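Local coordinates for pili retraction protein PilT (Thermus thermophilus, PDB 5FL3) that binds ADP and, as a member of the GSP E family of secretion ATPases, probably hydrolyses ATP to drive pilus retraction, at residues 27-32 / 49-54. Sequence-based numbering, arbitrary orientation.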
loop_
_atom_site.group_PDB
_atom_site.type_symbol
_atom_site.label_atom_id
_atom_site.label_comp_id
_atom_site.label_asym_id
_atom_site.label_seq_id
_atom_site.Cartn_x
_atom_site.Cartn_y
_atom_site.Cartn_z
ATOM N N ILE A 27 4.782 15.939 5.686
ATOM C CA ILE A 27 5.185 17.143 6.393
ATOM C C ILE A 27 4.009 17.732 7.176
ATOM O O ILE A 27 2.945 18.030 6.617
ATOM C CB ILE A 27 5.747 18.206 5.420
ATOM C CG1 ILE A 27 6.975 17.663 4.681
ATOM C CG2 ILE A 27 6.090 19.493 6.164
ATOM C CD1 ILE A 27 7.293 18.426 3.435
ATOM N N HIS A 28 4.213 17.881 8.478
ATOM C CA HIS A 28 3.222 18.476 9.355
ATOM C C HIS A 28 3.637 19.882 9.799
ATOM O O HIS A 28 4.685 20.067 10.415
ATOM C CB HIS A 28 3.000 17.573 10.566
ATOM C CG HIS A 28 2.321 16.277 10.230
ATOM N ND1 HIS A 28 2.938 15.275 9.512
ATOM C CD2 HIS A 28 1.068 15.833 10.492
ATOM C CE1 HIS A 28 2.106 14.262 9.363
ATOM N NE2 HIS A 28 0.968 14.572 9.956
ATOM N N LEU A 29 2.809 20.866 9.461
ATOM C CA LEU A 29 2.989 22.265 9.866
ATOM C C LEU A 29 1.817 22.725 10.756
ATOM O O LEU A 29 0.730 23.066 10.262
ATOM C CB LEU A 29 3.130 23.154 8.622
ATOM C CG LEU A 29 4.335 22.739 7.757
ATOM C CD1 LEU A 29 4.557 23.626 6.545
ATOM C CD2 LEU A 29 5.602 22.682 8.618
ATOM N N GLN A 30 2.043 22.707 12.068
ATOM C CA GLN A 30 0.999 22.972 13.048
ATOM C C GLN A 30 1.462 23.985 14.094
ATOM O O GLN A 30 2.578 23.882 14.601
ATOM C CB GLN A 30 0.577 21.680 13.752
ATOM C CG GLN A 30 0.000 20.604 12.872
ATOM C CD GLN A 30 -1.362 20.971 12.291
ATOM O OE1 GLN A 30 -1.921 22.024 12.595
ATOM N NE2 GLN A 30 -1.898 20.099 11.451
ATOM N N ALA A 31 0.596 24.932 14.443
ATOM C CA ALA A 31 0.936 25.937 15.447
ATOM C C ALA A 31 1.281 25.300 16.798
ATOM O O ALA A 31 0.569 24.416 17.288
ATOM C CB ALA A 31 -0.210 26.952 15.610
ATOM N N GLY A 32 2.383 25.750 17.394
ATOM C CA GLY A 32 2.773 25.279 18.707
ATOM C C GLY A 32 3.765 24.137 18.659
ATOM O O GLY A 32 4.249 23.676 19.693
ATOM N N ARG A 49 12.240 25.332 16.875
ATOM C CA ARG A 49 11.303 26.384 17.241
ATOM C C ARG A 49 9.859 26.056 16.821
ATOM O O ARG A 49 9.595 25.718 15.663
ATOM C CB ARG A 49 11.736 27.708 16.608
ATOM C CG ARG A 49 13.230 28.010 16.735
ATOM C CD ARG A 49 13.583 28.512 18.127
ATOM N NE ARG A 49 12.791 29.676 18.528
ATOM C CZ ARG A 49 12.101 29.754 19.665
ATOM N NH1 ARG A 49 12.102 28.731 20.517
ATOM N NH2 ARG A 49 11.405 30.845 19.955
ATOM N N PRO A 50 8.923 26.148 17.771
ATOM C CA PRO A 50 7.482 26.044 17.513
ATOM C C PRO A 50 6.994 27.044 16.482
ATOM O O PRO A 50 7.320 28.222 16.592
ATOM C CB PRO A 50 6.859 26.349 18.874
ATOM C CG PRO A 50 7.887 25.918 19.847
ATOM C CD PRO A 50 9.230 26.131 19.210
ATOM N N LEU A 51 6.239 26.583 15.492
ATOM C CA LEU A 51 5.575 27.484 14.558
ATOM C C LEU A 51 4.492 28.283 15.284
ATOM O O LEU A 51 3.785 27.747 16.142
ATOM C CB LEU A 51 4.957 26.699 13.395
ATOM C CG LEU A 51 5.922 25.897 12.529
ATOM C CD1 LEU A 51 5.261 24.632 12.052
ATOM C CD2 LEU A 51 6.426 26.710 11.343
ATOM N N THR A 52 4.354 29.558 14.945
ATOM C CA THR A 52 3.267 30.365 15.488
ATOM C C THR A 52 2.111 30.339 14.510
ATOM O O THR A 52 2.308 30.041 13.323
ATOM C CB THR A 52 3.697 31.828 15.734
ATOM O OG1 THR A 52 3.972 32.456 14.473
ATOM C CG2 THR A 52 4.937 31.891 16.649
ATOM N N PRO A 53 0.899 30.640 14.991
ATOM C CA PRO A 53 -0.228 30.752 14.065
ATOM C C PRO A 53 0.115 31.655 12.876
ATOM O O PRO A 53 -0.165 31.308 11.710
ATOM C CB PRO A 53 -1.330 31.373 14.923
ATOM C CG PRO A 53 -1.001 30.934 16.310
ATOM C CD PRO A 53 0.479 30.745 16.399
ATOM N N LYS A 54 0.744 32.791 13.177
ATOM C CA LYS A 54 1.105 33.749 12.143
ATOM C C LYS A 54 1.999 33.100 11.084
ATOM O O LYS A 54 1.766 33.279 9.894
ATOM C CB LYS A 54 1.781 34.981 12.753
ATOM C CG LYS A 54 1.256 36.295 12.167
ATOM C CD LYS A 54 1.025 37.366 13.241
ATOM C CE LYS A 54 0.267 38.564 12.659
ATOM N NZ LYS A 54 -0.013 39.649 13.653
#
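Leu51 reaches back from the loop before helix 53-63 and lays CD1 over the backbone of Leu29 and Gln30. Leu51 CD1 lies 3.7 Å from Gln30 N. Leu29 CD2 meets Leu51 CD1 at 4.0 Å. With CG anti to its carbonyl carbon and beside the backbone N (chi1 -61°), the Leu51 branch ends nearer to 27-32 than its CB direction alone suggests. Both leucines are buried, and they form the closely packed inner side. One backbone hydrogen bond joins the two segments: Gly32 N donates to Leu51 O over 2.7 Å, nearly straight at 173° and in the carbonyl plane. Gly32 has a positive phi (95°), a backbone shape that suits glycine. Pro50, Gly32 and Pro53 make the side open to solvent, with Ala31 between. Pro50 CB rests on Gly32 C at 3.8 Å, and Ala31 CB touches Pro53 CD at 3.9 Å. Thr52 points away and N-caps helix 53-63, while its own N bonds to Glu55 OE1, as in a capping box. Pro35 also packs on both leucines. Away from the ADP pocket, this loop and helix start pack where strand 26-30, between strands 36-39 and 100-108, leaves the antiparallel sheet; Ser100 touches Ala31 and Pro53.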